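Local coordinates for protein RNA-directed RNA polymerase (Infectious pancreatic necrosis virus, PDB 3ZED) that probably copies the viral RNA genome as an RNA-directed RNA polymerase found both free and covalently attached to that RNA, at residues D40-L52 and G162-M174. Numbering follows the deposited sequence.
Sequences DPLDSPQAAAQFL and GSYSGQLNRLLAM
Asp40 sets its carboxylate against the first turn of helix 164-174, and every hydrogen bond between the two segments ends on it. Asp40 OD2 takes the amide of Ser165 on its syn lone pair in a nearly straight bond (Ser165 N to Asp40 OD2 3.1 Å), with a weak, bent bond from Tyr164 N beside it. The other oxygen receives the Ser165 hydroxyl, Ser165 OG lying 2.6 Å from Asp40 OD1 on the syn side but out of the carboxylate plane. From the opposite face Leu42 N reaches the same OD1, closing an Asx turn within the type I turn Asp40 to Asp43. With CG swung anti to its own backbone nitrogen (chi1 -166°), Asp40 reaches across to the helix start. Ser163 is the N-cap there, its OG accepting from Gly166 N and also bonded to Asp315.

Beyond this polar end the packing is mostly apolar. Leu168 splits its branches: CD1 rests on Ala48 CB (3.7 Å) and Leu42 CB, whereas CD2 meets Leu52 CD1 at 3.8 Å. The Phe51 ring has Leu42 CD1 over one face, offset toward the rim, and its CZ comes to 3.6 Å from Leu172 CD1. At the ring's edge stands Asn169 OD1, 3.4 Å from Phe51 CZ, the amide plane turned 76° from the ring; Asn169 ND2 is tied back to Ser165 O.

Helix segments 45-52 and 164-174 run nearly parallel, 22° apart, their axes 11.0 Å apart at closest. Leu464 of strand 462-465 touches both helices, at Leu52 and Leu171, while Leu462 packs on Ala48 and Ala49. Asp40 thus puts a carboxylate at the positive end of the helix dipole, which would probably favour its ionised form, while leucines and a phenylalanine join the helices farther along this part of the polymerase's palm-family region.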
loop_
_atom_site.group_PDB
_atom_site.type_symbol
_atom_site.label_atom_id
_atom_site.label_comp_id
_atom_site.label_asym_id
_atom_site.label_seq_id
_atom_site.Cartn_x
_atom_site.Cartn_y
_atom_site.Cartn_z
ATOM N N ASP B 40 -17.960 8.858 23.649
ATOM C CA ASP B 40 -17.397 7.533 23.423
ATOM C C ASP B 40 -17.219 6.803 24.753
ATOM O O ASP B 40 -16.298 7.151 25.498
ATOM C CB ASP B 40 -16.065 7.648 22.669
ATOM C CG ASP B 40 -15.551 6.350 22.084
ATOM O OD1 ASP B 40 -15.970 5.268 22.558
ATOM O OD2 ASP B 40 -14.723 6.410 21.163
ATOM N N PRO B 41 -18.052 5.768 25.064
ATOM C CA PRO B 41 -17.911 5.078 26.362
ATOM C C PRO B 41 -16.661 4.210 26.465
ATOM O O PRO B 41 -16.349 3.783 27.560
ATOM C CB PRO B 41 -19.182 4.230 26.460
ATOM C CG PRO B 41 -19.583 3.987 25.072
ATOM C CD PRO B 41 -19.185 5.219 24.287
ATOM N N LEU B 42 -15.941 3.964 25.360
ATOM C CA LEU B 42 -14.728 3.133 25.407
ATOM C C LEU B 42 -13.437 3.975 25.261
ATOM O O LEU B 42 -12.400 3.408 24.931
ATOM C CB LEU B 42 -14.752 2.021 24.323
ATOM C CG LEU B 42 -15.999 1.116 24.188
ATOM C CD1 LEU B 42 -15.888 0.217 22.949
ATOM C CD2 LEU B 42 -16.256 0.297 25.451
ATOM N N ASP B 43 -13.479 5.297 25.562
ATOM C CA ASP B 43 -12.313 6.192 25.438
ATOM C C ASP B 43 -11.356 6.131 26.660
ATOM O O ASP B 43 -10.517 7.022 26.839
ATOM C CB ASP B 43 -12.757 7.649 25.170
ATOM C CG ASP B 43 -13.449 8.378 26.317
ATOM O OD1 ASP B 43 -13.781 7.720 27.336
ATOM O OD2 ASP B 43 -13.662 9.600 26.195
ATOM N N SER B 44 -11.463 5.073 27.472
ATOM C CA SER B 44 -10.588 4.878 28.633
ATOM C C SER B 44 -9.979 3.481 28.585
ATOM O O SER B 44 -10.648 2.567 28.101
ATOM C CB SER B 44 -11.350 5.096 29.935
ATOM O OG SER B 44 -12.297 4.068 30.166
ATOM N N PRO B 45 -8.728 3.279 29.072
ATOM C CA PRO B 45 -8.119 1.937 29.012
ATOM C C PRO B 45 -8.946 0.840 29.680
ATOM O O PRO B 45 -8.981 -0.272 29.156
ATOM C CB PRO B 45 -6.790 2.125 29.738
ATOM C CG PRO B 45 -6.472 3.555 29.582
ATOM C CD PRO B 45 -7.785 4.258 29.656
ATOM N N GLN B 46 -9.637 1.162 30.800
ATOM C CA GLN B 46 -10.480 0.234 31.560
ATOM C C GLN B 46 -11.674 -0.246 30.729
ATOM O O GLN B 46 -11.879 -1.454 30.606
ATOM C CB GLN B 46 -10.981 0.866 32.880
ATOM C CG GLN B 46 -9.964 1.729 33.652
ATOM C CD GLN B 46 -9.917 3.174 33.183
ATOM O OE1 GLN B 46 -8.884 3.669 32.723
ATOM N NE2 GLN B 46 -11.031 3.892 33.304
ATOM N N ALA B 47 -12.454 0.697 30.160
ATOM C CA ALA B 47 -13.622 0.402 29.318
ATOM C C ALA B 47 -13.211 -0.312 28.031
ATOM O O ALA B 47 -13.890 -1.262 27.632
ATOM C CB ALA B 47 -14.370 1.678 28.993
ATOM N N ALA B 48 -12.073 0.098 27.422
ATOM C CA ALA B 48 -11.545 -0.528 26.204
ATOM C C ALA B 48 -11.102 -1.970 26.475
ATOM O O ALA B 48 -11.467 -2.863 25.710
ATOM C CB ALA B 48 -10.386 0.285 25.639
ATOM N N ALA B 49 -10.356 -2.202 27.573
ATOM C CA ALA B 49 -9.867 -3.537 27.934
ATOM C C ALA B 49 -11.037 -4.486 28.222
ATOM O O ALA B 49 -11.059 -5.598 27.692
ATOM C CB ALA B 49 -8.929 -3.458 29.130
ATOM N N GLN B 50 -12.037 -4.016 28.996
ATOM C CA GLN B 50 -13.243 -4.770 29.356
ATOM C C GLN B 50 -14.011 -5.220 28.102
ATOM O O GLN B 50 -14.387 -6.396 28.022
ATOM C CB GLN B 50 -14.137 -3.922 30.266
ATOM C CG GLN B 50 -15.280 -4.672 30.937
ATOM C CD GLN B 50 -16.230 -3.692 31.584
ATOM O OE1 GLN B 50 -16.855 -2.856 30.906
ATOM N NE2 GLN B 50 -16.321 -3.738 32.919
ATOM N N PHE B 51 -14.237 -4.291 27.137
ATOM C CA PHE B 51 -14.912 -4.547 25.858
ATOM C C PHE B 51 -14.178 -5.636 25.051
ATOM O O PHE B 51 -14.826 -6.525 24.495
ATOM C CB PHE B 51 -15.004 -3.236 25.039
ATOM C CG PHE B 51 -15.427 -3.369 23.591
ATOM C CD1 PHE B 51 -16.776 -3.341 23.235
ATOM C CD2 PHE B 51 -14.478 -3.485 22.576
ATOM C CE1 PHE B 51 -17.166 -3.427 21.890
ATOM C CE2 PHE B 51 -14.868 -3.570 21.233
ATOM C CZ PHE B 51 -16.212 -3.543 20.898
ATOM N N LEU B 52 -12.831 -5.549 24.964
ATOM C CA LEU B 52 -12.027 -6.530 24.222
ATOM C C LEU B 52 -12.048 -7.888 24.930
ATOM O O LEU B 52 -12.130 -8.926 24.269
ATOM C CB LEU B 52 -10.588 -6.034 24.016
ATOM C CG LEU B 52 -10.430 -4.790 23.129
ATOM C CD1 LEU B 52 -9.035 -4.242 23.224
ATOM C CD2 LEU B 52 -10.779 -5.072 21.680
ATOM N N GLY B 162 -12.626 9.054 12.931
ATOM C CA GLY B 162 -13.505 8.178 13.712
ATOM C C GLY B 162 -13.459 8.311 15.223
ATOM O O GLY B 162 -13.455 9.422 15.757
ATOM N N SER B 163 -13.443 7.171 15.917
ATOM C CA SER B 163 -13.469 7.122 17.382
ATOM C C SER B 163 -12.735 5.904 17.915
ATOM O O SER B 163 -12.348 5.039 17.132
ATOM C CB SER B 163 -14.917 7.107 17.882
ATOM O OG SER B 163 -15.613 5.928 17.507
ATOM N N TYR B 164 -12.553 5.827 19.249
ATOM C CA TYR B 164 -11.936 4.664 19.911
ATOM C C TYR B 164 -12.832 3.430 19.712
ATOM O O TYR B 164 -12.326 2.380 19.348
ATOM C CB TYR B 164 -11.702 4.921 21.408
ATOM C CG TYR B 164 -10.446 5.702 21.738
ATOM C CD1 TYR B 164 -9.184 5.142 21.552
ATOM C CD2 TYR B 164 -10.522 6.967 22.315
ATOM C CE1 TYR B 164 -8.027 5.841 21.893
ATOM C CE2 TYR B 164 -9.373 7.671 22.667
ATOM C CZ TYR B 164 -8.128 7.100 22.462
ATOM O OH TYR B 164 -7.008 7.802 22.824
ATOM N N SER B 165 -14.167 3.578 19.905
ATOM C CA SER B 165 -15.143 2.502 19.703
ATOM C C SER B 165 -15.053 1.970 18.257
ATOM O O SER B 165 -15.030 0.752 18.044
ATOM C CB SER B 165 -16.557 2.986 20.010
ATOM O OG SER B 165 -16.799 3.068 21.404
ATOM N N GLY B 166 -15.003 2.902 17.289
ATOM C CA GLY B 166 -14.844 2.584 15.873
ATOM C C GLY B 166 -13.609 1.726 15.637
ATOM O O GLY B 166 -13.723 0.648 15.039
ATOM N N GLN B 167 -12.430 2.156 16.207
ATOM C CA GLN B 167 -11.139 1.456 16.117
ATOM C C GLN B 167 -11.195 0.071 16.762
ATOM O O GLN B 167 -10.695 -0.891 16.184
ATOM C CB GLN B 167 -10.007 2.278 16.780
ATOM C CG GLN B 167 -9.601 3.533 16.020
ATOM C CD GLN B 167 -8.308 4.078 16.555
ATOM O OE1 GLN B 167 -8.288 4.857 17.503
ATOM N NE2 GLN B 167 -7.193 3.649 15.987
ATOM N N LEU B 168 -11.802 -0.025 17.960
ATOM C CA LEU B 168 -11.913 -1.269 18.729
ATOM C C LEU B 168 -12.828 -2.287 18.021
ATOM O O LEU B 168 -12.461 -3.461 17.926
ATOM C CB LEU B 168 -12.393 -0.976 20.159
ATOM C CG LEU B 168 -11.380 -0.215 21.043
ATOM C CD1 LEU B 168 -12.039 0.348 22.288
ATOM C CD2 LEU B 168 -10.199 -1.086 21.422
ATOM N N ASN B 169 -13.976 -1.829 17.491
ATOM C CA ASN B 169 -14.906 -2.665 16.732
ATOM C C ASN B 169 -14.264 -3.149 15.430
ATOM O O ASN B 169 -14.511 -4.280 15.012
ATOM C CB ASN B 169 -16.200 -1.918 16.430
ATOM C CG ASN B 169 -17.144 -1.939 17.592
ATOM O OD1 ASN B 169 -17.715 -2.972 17.934
ATOM N ND2 ASN B 169 -17.303 -0.800 18.238
ATOM N N ARG B 170 -13.417 -2.300 14.812
ATOM C CA ARG B 170 -12.657 -2.647 13.609
ATOM C C ARG B 170 -11.708 -3.812 13.902
ATOM O O ARG B 170 -11.617 -4.742 13.093
ATOM C CB ARG B 170 -11.876 -1.434 13.084
ATOM C CG ARG B 170 -11.018 -1.712 11.864
ATOM C CD ARG B 170 -11.843 -2.020 10.635
ATOM N NE ARG B 170 -10.998 -2.164 9.448
ATOM C CZ ARG B 170 -11.464 -2.400 8.228
ATOM N NH1 ARG B 170 -12.768 -2.534 8.022
ATOM N NH2 ARG B 170 -10.629 -2.524 7.206
ATOM N N LEU B 171 -11.037 -3.787 15.073
ATOM C CA LEU B 171 -10.134 -4.865 15.487
ATOM C C LEU B 171 -10.881 -6.211 15.566
ATOM O O LEU B 171 -10.353 -7.226 15.094
ATOM C CB LEU B 171 -9.453 -4.542 16.826
ATOM C CG LEU B 171 -8.365 -3.454 16.829
ATOM C CD1 LEU B 171 -7.825 -3.266 18.242
ATOM C CD2 LEU B 171 -7.204 -3.798 15.879
ATOM N N LEU B 172 -12.120 -6.207 16.107
ATOM C CA LEU B 172 -12.974 -7.400 16.195
ATOM C C LEU B 172 -13.294 -7.944 14.788
ATOM O O LEU B 172 -13.216 -9.148 14.573
ATOM C CB LEU B 172 -14.296 -7.101 16.947
ATOM C CG LEU B 172 -14.217 -6.547 18.379
ATOM C CD1 LEU B 172 -15.603 -6.479 18.992
ATOM C CD2 LEU B 172 -13.284 -7.370 19.273
ATOM N N ALA B 173 -13.646 -7.054 13.844
ATOM C CA ALA B 173 -13.943 -7.409 12.451
ATOM C C ALA B 173 -12.694 -8.049 11.767
ATOM O O ALA B 173 -12.836 -9.072 11.086
ATOM C CB ALA B 173 -14.403 -6.184 11.686
ATOM N N MET B 174 -11.478 -7.493 12.019
ATOM C CA MET B 174 -10.205 -8.030 11.486
ATOM C C MET B 174 -9.962 -9.435 12.031
ATOM O O MET B 174 -9.662 -10.332 11.243
ATOM C CB MET B 174 -9.002 -7.112 11.794
ATOM C CG MET B 174 -9.148 -5.716 11.214
ATOM S SD MET B 174 -9.363 -5.615 9.377
ATOM C CE MET B 174 -7.653 -5.552 8.852
#